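Local atomic coordinates of thioredoxin-like fold domain-containing protein (Paracoccus denitrificans, PDB entry 3DML), a protein that probably reduces or exchanges disulfides as a periplasmic thioredoxin-type thiol-disulfide oxidoreductase serving chemotrophic sulfur oxidation. Residues Arg21-Glu26 / Val81-Asp86; Pro28-Cys33 / Phe76-Val81; Gly90-Tyr95 / Ala106-Gln111. All coordinates share one frame; numbering follows the deposited sequence.

Contact 1 of 3, residues Arg21-Glu26 / Val81-Asp86; sequences RLLMFE and VLMAGD
Four backbone hydrogen bonds join R21-E26 to V81-D86, two in each of the pairs R21 with M83 and L23 with V81. The bond from V81 N to L23 O is 2.7 Å; that from M83 N to R21 O is nearly straight, 174° at the hydrogen. L22 and L82 form the non-hydrogen-bonded pair between them, their CA atoms 4.6 Å apart.

The apolar contacts lie mainly on the sheet face bearing L23, F25, V81 and M83. CD1 of L23 meets CG of M83 at 3.7 Å, and a bend at chi2 (-67°) of the selenomethionine also brings its SE to 3.8 Å from L23 CD1. CG2 of V81 approaches CE2 of the F25 ring at 3.8 Å. Cutting L23 back to an alanine is likely to open a gap beside CG of M83, leaving that bent chain freer to turn.

Polar side-chain contacts gather at the turn after the second strand, but they belong to one of two R21 conformers and are less certain for it. In it, NH2 of R21 donates to G85 O at 3.2 Å from above the carbonyl plane, and a water bridges R21 NE to the same oxygen. The salt bridge from R21 NH2 to D86 OD1 is long, 3.7 Å, with guanidinium and carboxylate planes perpendicular.

With strand 55-59 parallel to 20-26 on one side and 87-93 beyond 79-84 on the other, this antiparallel pairing is the centre of a thioredoxin-fold mixed sheet.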
loop_
_atom_site.group_PDB
_atom_site.type_symbol
_atom_site.label_atom_id
_atom_site.label_comp_id
_atom_site.label_asym_id
_atom_site.label_seq_id
_atom_site.Cartn_x
_atom_site.Cartn_y
_atom_site.Cartn_z
ATOM N N ARG A 21 6.110 -4.123 -5.039
ATOM C CA ARG A 21 4.651 -4.225 -4.999
ATOM C C ARG A 21 4.151 -3.386 -3.829
ATOM O O ARG A 21 4.822 -3.312 -2.808
ATOM C CB ARG A 21 4.201 -5.666 -4.741
ATOM C CG ARG A 21 4.302 -6.624 -5.912
ATOM C CD ARG A 21 3.815 -7.992 -5.476
ATOM N NE ARG A 21 4.798 -8.672 -4.622
ATOM C CZ ARG A 21 4.509 -9.622 -3.731
ATOM N NH1 ARG A 21 3.250 -10.029 -3.545
ATOM N NH2 ARG A 21 5.491 -10.160 -3.014
ATOM N N LEU A 22 2.970 -2.809 -3.962
ATOM C CA LEU A 22 2.341 -2.108 -2.849
ATOM C C LEU A 22 1.160 -2.912 -2.356
ATOM O O LEU A 22 0.170 -3.063 -3.068
ATOM C CB LEU A 22 1.840 -0.732 -3.282
ATOM C CG LEU A 22 1.446 0.245 -2.174
ATOM C CD1 LEU A 22 2.665 0.703 -1.349
ATOM C CD2 LEU A 22 0.848 1.438 -2.861
ATOM N N LEU A 23 1.263 -3.415 -1.137
ATOM C CA LEU A 23 0.160 -4.104 -0.509
ATOM C C LEU A 23 -0.718 -3.090 0.178
ATOM O O LEU A 23 -0.233 -2.258 0.967
ATOM C CB LEU A 23 0.672 -5.087 0.539
ATOM C CG LEU A 23 1.600 -6.172 0.040
ATOM C CD1 LEU A 23 1.988 -7.050 1.233
ATOM C CD2 LEU A 23 0.926 -6.993 -1.049
HETATM N N MSE A 24 -2.004 -3.163 -0.108
HETATM C CA MSE A 24 -2.959 -2.311 0.552
HETATM C C MSE A 24 -3.841 -3.162 1.451
HETATM O O MSE A 24 -4.568 -4.038 0.965
HETATM C CB MSE A 24 -3.802 -1.584 -0.480
HETATM C CG MSE A 24 -4.938 -0.839 0.154
HETATM SE SE MSE A 24 -6.083 -0.013 -1.159
HETATM C CE MSE A 24 -6.982 1.122 0.137
ATOM N N PHE A 25 -3.773 -2.902 2.753
ATOM C CA PHE A 25 -4.545 -3.649 3.730
ATOM C C PHE A 25 -5.835 -2.929 4.059
ATOM O O PHE A 25 -5.818 -1.748 4.422
ATOM C CB PHE A 25 -3.711 -3.919 4.990
ATOM C CG PHE A 25 -2.628 -4.919 4.769
ATOM C CD1 PHE A 25 -2.870 -6.276 4.984
ATOM C CD2 PHE A 25 -1.370 -4.515 4.310
ATOM C CE1 PHE A 25 -1.853 -7.212 4.771
ATOM C CE2 PHE A 25 -0.352 -5.438 4.092
ATOM C CZ PHE A 25 -0.580 -6.792 4.310
ATOM N N GLU A 26 -6.940 -3.663 3.930
ATOM C CA GLU A 26 -8.298 -3.127 4.098
ATOM C C GLU A 26 -9.104 -3.925 5.110
ATOM O O GLU A 26 -8.665 -4.983 5.564
ATOM C CB GLU A 26 -9.048 -3.212 2.769
ATOM C CG GLU A 26 -8.418 -2.464 1.631
ATOM C CD GLU A 26 -9.441 -2.089 0.583
ATOM O OE1 GLU A 26 -9.313 -0.999 -0.003
ATOM O OE2 GLU A 26 -10.378 -2.883 0.349
ATOM N N VAL A 81 1.844 -1.224 2.296
ATOM C CA VAL A 81 3.176 -1.731 2.579
ATOM C C VAL A 81 3.935 -1.906 1.267
ATOM O O VAL A 81 3.495 -2.638 0.374
ATOM C CB VAL A 81 3.157 -3.077 3.337
ATOM C CG1 VAL A 81 4.595 -3.537 3.606
ATOM C CG2 VAL A 81 2.392 -2.939 4.662
ATOM N N LEU A 82 5.069 -1.231 1.161
ATOM C CA LEU A 82 5.910 -1.398 -0.018
ATOM C C LEU A 82 6.817 -2.583 0.237
ATOM O O LEU A 82 7.635 -2.576 1.176
ATOM C CB LEU A 82 6.722 -0.133 -0.313
ATOM C CG LEU A 82 7.535 -0.217 -1.610
ATOM C CD1 LEU A 82 6.625 -0.123 -2.856
ATOM C CD2 LEU A 82 8.617 0.852 -1.639
HETATM N N MSE A 83 6.666 -3.588 -0.619
HETATM C CA MSE A 83 7.448 -4.821 -0.571
HETATM C C MSE A 83 8.509 -4.772 -1.642
HETATM O O MSE A 83 8.235 -4.385 -2.781
HETATM C CB MSE A 83 6.557 -6.020 -0.887
HETATM C CG MSE A 83 5.307 -6.115 -0.087
HETATM SE SE MSE A 83 5.691 -6.461 1.803
HETATM C CE MSE A 83 6.377 -8.264 1.584
ATOM N N ALA A 84 9.711 -5.200 -1.288
ATOM C CA ALA A 84 10.766 -5.415 -2.273
ATOM C C ALA A 84 10.961 -6.922 -2.289
ATOM O O ALA A 84 11.462 -7.505 -1.321
ATOM C CB ALA A 84 12.021 -4.724 -1.854
ATOM N N GLY A 85 10.523 -7.558 -3.365
ATOM C CA GLY A 85 10.482 -9.007 -3.397
ATOM C C GLY A 85 9.509 -9.453 -2.321
ATOM O O GLY A 85 8.386 -8.966 -2.247
ATOM N N ASP A 86 9.929 -10.361 -1.459
ATOM C CA ASP A 86 8.958 -10.866 -0.493
ATOM C C ASP A 86 9.063 -10.195 0.877
ATOM O O ASP A 86 8.534 -10.726 1.845
ATOM C CB ASP A 86 9.126 -12.378 -0.328
ATOM C CG ASP A 86 8.884 -13.143 -1.620
ATOM O OD1 ASP A 86 7.965 -12.780 -2.404
ATOM O OD2 ASP A 86 9.625 -14.127 -1.845
HETATM O O HOH W 1 7.501 -7.442 -4.144
#

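Contact 2 of 3, residues Pro28-Cys33 / Phe76-Val81; sequences PGCLYC and FTPTFV
C30 and C33 meet T77 and P78 where the CxxC motif of a thioredoxin-type active site faces the loop carrying a cis-proline, the peptide bond before P78 being cis. SG of C30 lies 3.3 Å from OG1 of T77, whose clear partner is outside both segments: the side-chain amide NE2 of Q27, with which OG1 is hydrogen-bonded. SG of C33 comes against the pyrrolidine ring of P78 instead, 3.6 Å from its CB. The backbone-proximal part of Y32 completes this first shell: its CB packs on CD of P78 at 3.7 Å while the phenol end leads away. The proline ring is thus touched at two places: C33 SG meets CB, while Y32 CB, and more distantly C30 SG at 4.1 Å, meet CD.

In the next shell, C30 occupies the N-cap position of helix 31-39. A chi1 of -173° swings its sulfur to where it accepts the capping bond from C33 N, 3.5 Å from N to C30 SG and 163° at the hydrogen. The backbone N of the second cysteine is therefore tied to the side chain of the first. Further out, C33 also touches E26 at the end of strand 20-26, and P78 rests on Y95.

The two cysteines are free thiols here, although a disulfide between them occurs in another structure of this protein: SG of C30 and SG of C33 stand 3.3 Å apart, well beyond the length of a sulfur-sulfur bond.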
loop_
_atom_site.group_PDB
_atom_site.type_symbol
_atom_site.label_atom_id
_atom_site.label_comp_id
_atom_site.label_asym_id
_atom_site.label_seq_id
_atom_site.Cartn_x
_atom_site.Cartn_y
_atom_site.Cartn_z
ATOM N N PRO A 28 -13.696 -4.430 6.213
ATOM C CA PRO A 28 -15.065 -3.977 5.993
ATOM C C PRO A 28 -15.399 -2.704 6.739
ATOM O O PRO A 28 -14.981 -2.507 7.897
ATOM C CB PRO A 28 -15.909 -5.149 6.526
ATOM C CG PRO A 28 -15.056 -6.323 6.309
ATOM C CD PRO A 28 -13.673 -5.827 6.685
ATOM N N GLY A 29 -16.139 -1.833 6.058
ATOM C CA GLY A 29 -16.602 -0.590 6.648
ATOM C C GLY A 29 -15.539 0.480 6.816
ATOM O O GLY A 29 -15.771 1.470 7.502
ATOM N N CYS A 30 -14.367 0.287 6.209
ATOM C CA CYS A 30 -13.309 1.286 6.314
ATOM C C CYS A 30 -13.530 2.441 5.330
ATOM O O CYS A 30 -13.298 2.315 4.121
ATOM C CB CYS A 30 -11.932 0.650 6.104
ATOM S SG CYS A 30 -10.573 1.805 6.436
ATOM N N LEU A 31 -13.983 3.568 5.860
ATOM C CA LEU A 31 -14.273 4.726 5.029
ATOM C C LEU A 31 -13.046 5.245 4.273
ATOM O O LEU A 31 -13.144 5.603 3.100
ATOM C CB LEU A 31 -14.893 5.821 5.879
ATOM C CG LEU A 31 -15.400 7.063 5.173
ATOM C CD1 LEU A 31 -16.743 7.430 5.817
ATOM C CD2 LEU A 31 -14.426 8.203 5.326
ATOM N N TYR A 32 -11.896 5.298 4.940
ATOM C CA TYR A 32 -10.669 5.779 4.303
ATOM C C TYR A 32 -10.122 4.851 3.212
ATOM O O TYR A 32 -9.586 5.348 2.237
ATOM C CB TYR A 32 -9.606 6.155 5.347
ATOM C CG TYR A 32 -9.895 7.522 5.945
ATOM C CD1 TYR A 32 -10.679 7.654 7.088
ATOM C CD2 TYR A 32 -9.433 8.674 5.321
ATOM C CE1 TYR A 32 -10.964 8.913 7.618
ATOM C CE2 TYR A 32 -9.710 9.937 5.844
ATOM C CZ TYR A 32 -10.473 10.038 7.004
ATOM O OH TYR A 32 -10.748 11.297 7.503
ATOM N N CYS A 33 -10.272 3.533 3.370
ATOM C CA CYS A 33 -10.065 2.588 2.239
ATOM C C CYS A 33 -10.950 2.932 1.055
ATOM O O CYS A 33 -10.487 2.984 -0.080
ATOM C CB CYS A 33 -10.340 1.142 2.650
ATOM S SG CYS A 33 -9.101 0.541 3.810
ATOM N N PHE A 76 -3.755 -1.012 11.346
ATOM C CA PHE A 76 -4.518 0.166 10.956
ATOM C C PHE A 76 -4.900 -0.041 9.514
ATOM O O PHE A 76 -4.125 -0.603 8.762
ATOM C CB PHE A 76 -3.674 1.451 11.075
ATOM C CG PHE A 76 -4.467 2.710 10.834
ATOM C CD1 PHE A 76 -5.102 3.357 11.897
ATOM C CD2 PHE A 76 -4.576 3.243 9.547
ATOM C CE1 PHE A 76 -5.854 4.539 11.658
ATOM C CE2 PHE A 76 -5.319 4.417 9.304
ATOM C CZ PHE A 76 -5.965 5.045 10.356
ATOM N N THR A 77 -6.122 0.328 9.143
ATOM C CA THR A 77 -6.492 0.353 7.724
ATOM C C THR A 77 -6.970 1.760 7.312
ATOM O O THR A 77 -7.683 2.410 8.075
ATOM C CB THR A 77 -7.615 -0.652 7.399
ATOM O OG1 THR A 77 -8.779 -0.329 8.159
ATOM C CG2 THR A 77 -7.187 -2.090 7.720
ATOM N N PRO A 78 -6.584 2.229 6.105
ATOM C CA PRO A 78 -5.723 1.535 5.142
ATOM C C PRO A 78 -4.256 1.606 5.549
ATOM O O PRO A 78 -3.794 2.625 6.080
ATOM C CB PRO A 78 -5.942 2.320 3.836
ATOM C CG PRO A 78 -6.296 3.711 4.303
ATOM C CD PRO A 78 -6.965 3.584 5.641
ATOM N N THR A 79 -3.526 0.525 5.312
ATOM C CA THR A 79 -2.061 0.568 5.422
ATOM C C THR A 79 -1.512 0.140 4.074
ATOM O O THR A 79 -1.998 -0.831 3.487
ATOM C CB THR A 79 -1.544 -0.388 6.527
ATOM O OG1 THR A 79 -1.922 0.128 7.810
ATOM C CG2 THR A 79 -0.005 -0.525 6.489
ATOM N N PHE A 80 -0.489 0.829 3.599
ATOM C CA PHE A 80 0.121 0.489 2.322
ATOM C C PHE A 80 1.539 0.035 2.590
ATOM O O PHE A 80 2.333 0.821 3.090
ATOM C CB PHE A 80 0.145 1.706 1.397
ATOM C CG PHE A 80 -1.222 2.313 1.168
ATOM C CD1 PHE A 80 -2.015 1.863 0.103
ATOM C CD2 PHE A 80 -1.705 3.311 2.015
ATOM C CE1 PHE A 80 -3.278 2.416 -0.130
ATOM C CE2 PHE A 80 -2.985 3.881 1.811
ATOM C CZ PHE A 80 -3.769 3.420 0.729
ATOM N N VAL A 81 1.844 -1.224 2.296
ATOM C CA VAL A 81 3.176 -1.731 2.579
ATOM C C VAL A 81 3.935 -1.906 1.267
ATOM O O VAL A 81 3.495 -2.638 0.374
ATOM C CB VAL A 81 3.157 -3.077 3.337
ATOM C CG1 VAL A 81 4.595 -3.537 3.606
ATOM C CG2 VAL A 81 2.392 -2.939 4.662
#

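Contact 3 of 3, residues Gly90-Tyr95 / Ala106-Gln111; sequences GRLEGY and ARLIGQ
L92 and L108 form the apolar centre of a strand-to-helix contact, in which the edge strand 87-93 lies against the C-terminal helix 98-112. The two short segments run almost exactly antiparallel, 172° between their directions, with axes 8.6 Å apart at closest approach. That spacing is bridged largely by L108, which buries 74 Å² against the strand and touches G90, R91 and L92. No direct hydrogen bond crosses between the segments.

L108 points from the helix toward the strand, and its two methyls divide the work. CD1 reaches CG of L92 at 3.8 Å and is equally near its CD2, the two leucine side chains crossing at a slant; the same methyl lies 3.7 Å from the carbonyl carbon of R91. CD2 is placed over the strand backbone nearer its start, 4.1 Å from CA of G90. The two methyls are thus spread along the strand, CD1 toward L92 and CD2 toward G90.

G90 suits this close approach. A CB built there would point toward the helix and clash with CD2 of L108. The side chain of Q111 also comes near G90, but the orientation of its amide is uncertain.

The polar link is indirect. A water donates to R91 O at 2.8 Å and accepts a weak bond from NH2 of R107, at the edge of the guanidinium and in its plane. The CB of R91 leaves the strand away from the helix, and its guanidinium engages E88, R72 and P73 as well as E93.

L92 also touches F101 and M104, and L108 touches L82, extending the apolar layer along helix 98-112. A terminal helix packed against the sheet's last β-hairpin in this way is characteristic of the C-terminal β-β-α unit of the thioredoxin fold.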
loop_
_atom_site.group_PDB
_atom_site.type_symbol
_atom_site.label_atom_id
_atom_site.label_comp_id
_atom_site.label_asym_id
_atom_site.label_seq_id
_atom_site.Cartn_x
_atom_site.Cartn_y
_atom_site.Cartn_z
ATOM N N GLY A 90 9.052 -0.633 3.434
ATOM C CA GLY A 90 8.567 0.490 4.233
ATOM C C GLY A 90 7.063 0.499 4.121
ATOM O O GLY A 90 6.501 -0.307 3.385
ATOM N N ARG A 91 6.408 1.401 4.848
ATOM C CA ARG A 91 4.948 1.460 4.803
ATOM C C ARG A 91 4.423 2.858 5.062
ATOM O O ARG A 91 5.105 3.699 5.654
ATOM C CB ARG A 91 4.326 0.462 5.810
ATOM C CG ARG A 91 4.505 0.847 7.277
ATOM C CD ARG A 91 3.647 -0.077 8.171
ATOM N NE ARG A 91 4.086 -1.477 8.109
ATOM C CZ ARG A 91 3.506 -2.477 8.784
ATOM N NH1 ARG A 91 2.440 -2.234 9.544
ATOM N NH2 ARG A 91 3.974 -3.718 8.664
ATOM N N LEU A 92 3.214 3.095 4.579
ATOM C CA LEU A 92 2.452 4.293 4.882
ATOM C C LEU A 92 1.184 3.836 5.588
ATOM O O LEU A 92 0.478 2.956 5.087
ATOM C CB LEU A 92 1.980 4.951 3.597
ATOM C CG LEU A 92 2.901 5.401 2.501
ATOM C CD1 LEU A 92 2.002 6.072 1.454
ATOM C CD2 LEU A 92 3.865 6.375 3.145
ATOM N N GLU A 93 0.865 4.436 6.730
ATOM C CA GLU A 93 -0.379 4.086 7.402
ATOM C C GLU A 93 -1.342 5.263 7.288
ATOM O O GLU A 93 -1.001 6.382 7.667
ATOM C CB GLU A 93 -0.126 3.689 8.869
ATOM C CG GLU A 93 0.839 2.470 8.996
ATOM C CD GLU A 93 1.140 2.080 10.446
ATOM O OE1 GLU A 93 1.448 2.987 11.243
ATOM O OE2 GLU A 93 1.126 0.856 10.781
ATOM N N GLY A 94 -2.534 4.979 6.785
ATOM C CA GLY A 94 -3.601 5.973 6.628
ATOM C C GLY A 94 -3.636 6.620 5.245
ATOM O O GLY A 94 -2.752 6.390 4.403
ATOM N N TYR A 95 -4.679 7.413 5.021
ATOM C CA TYR A 95 -4.888 8.100 3.759
ATOM C C TYR A 95 -5.466 9.500 4.027
ATOM O O TYR A 95 -6.679 9.713 3.943
ATOM C CB TYR A 95 -5.778 7.271 2.811
ATOM C CG TYR A 95 -6.101 8.029 1.539
ATOM C CD1 TYR A 95 -5.079 8.521 0.721
ATOM C CD2 TYR A 95 -7.435 8.273 1.165
ATOM C CE1 TYR A 95 -5.364 9.251 -0.453
ATOM C CE2 TYR A 95 -7.735 8.993 -0.012
ATOM C CZ TYR A 95 -6.682 9.477 -0.803
ATOM O OH TYR A 95 -6.956 10.204 -1.932
ATOM N N ALA A 106 6.414 8.021 -2.945
ATOM C CA ALA A 106 7.653 8.286 -3.661
ATOM C C ALA A 106 8.880 8.158 -2.743
ATOM O O ALA A 106 9.878 7.586 -3.148
ATOM C CB ALA A 106 7.606 9.663 -4.385
ATOM N N ARG A 107 8.804 8.656 -1.509
ATOM C CA ARG A 107 9.918 8.458 -0.564
ATOM C C ARG A 107 10.209 6.975 -0.356
ATOM O O ARG A 107 11.381 6.555 -0.305
ATOM C CB ARG A 107 9.671 9.117 0.794
ATOM C CG ARG A 107 10.922 9.028 1.691
ATOM C CD ARG A 107 10.672 9.500 3.135
ATOM N NE ARG A 107 9.724 8.640 3.855
ATOM C CZ ARG A 107 10.059 7.607 4.632
ATOM N NH1 ARG A 107 11.336 7.279 4.817
ATOM N NH2 ARG A 107 9.104 6.897 5.229
ATOM N N LEU A 108 9.149 6.178 -0.220
ATOM C CA LEU A 108 9.328 4.738 0.004
ATOM C C LEU A 108 9.956 4.056 -1.209
ATOM O O LEU A 108 10.884 3.243 -1.069
ATOM C CB LEU A 108 7.986 4.079 0.331
ATOM C CG LEU A 108 7.305 4.443 1.642
ATOM C CD1 LEU A 108 6.098 3.539 1.821
ATOM C CD2 LEU A 108 8.270 4.309 2.806
ATOM N N ILE A 109 9.464 4.389 -2.397
ATOM C CA ILE A 109 10.030 3.813 -3.613
ATOM C C ILE A 109 11.520 4.152 -3.750
ATOM O O ILE A 109 12.327 3.272 -4.086
ATOM C CB ILE A 109 9.225 4.211 -4.894
ATOM C CG1 ILE A 109 7.811 3.607 -4.823
ATOM C CG2 ILE A 109 9.967 3.747 -6.171
ATOM C CD1 ILE A 109 6.848 4.112 -5.870
ATOM N N GLY A 110 11.865 5.403 -3.439
ATOM C CA GLY A 110 13.244 5.903 -3.522
ATOM C C GLY A 110 14.152 5.169 -2.567
ATOM O O GLY A 110 15.291 4.829 -2.895
ATOM N N GLN A 111 13.633 4.901 -1.379
ATOM C CA GLN A 111 14.389 4.233 -0.347
ATOM C C GLN A 111 14.565 2.732 -0.636
ATOM O O GLN A 111 15.533 2.127 -0.192
ATOM C CB GLN A 111 13.754 4.581 1.000
ATOM C CG GLN A 111 13.541 3.501 2.020
ATOM C CD GLN A 111 12.390 3.866 2.949
ATOM O OE1 GLN A 111 11.811 3.012 3.614
ATOM N NE2 GLN A 111 12.043 5.158 2.976
HETATM O O HOH W 2 5.848 6.442 5.536
#

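Overall arrangement
The three contacts meet through strand 79-84. Contact 1 pairs it with strand 20-26, contact 2 takes up the cis-proline loop at its start, and contact 3 concerns its other neighbour, strand 87-93. Contacts 1 and 2 share V81, lie about 14 Å apart between centres, and are joined by a probable hydrogen bond from F25 N to T79 O at 2.8 Å. The centre of contact 3 is about 10 Å from that of contact 1 and about 15 Å from that of contact 2. The thiol site sits at the end of strand 20-26 and the start of 79-84. The L92-L108 packing is distant from it, but 90-95 reaches the cis-proline loop through Y95 and G94, whose N lies 2.8 Å from P78 O, a probable hydrogen bond.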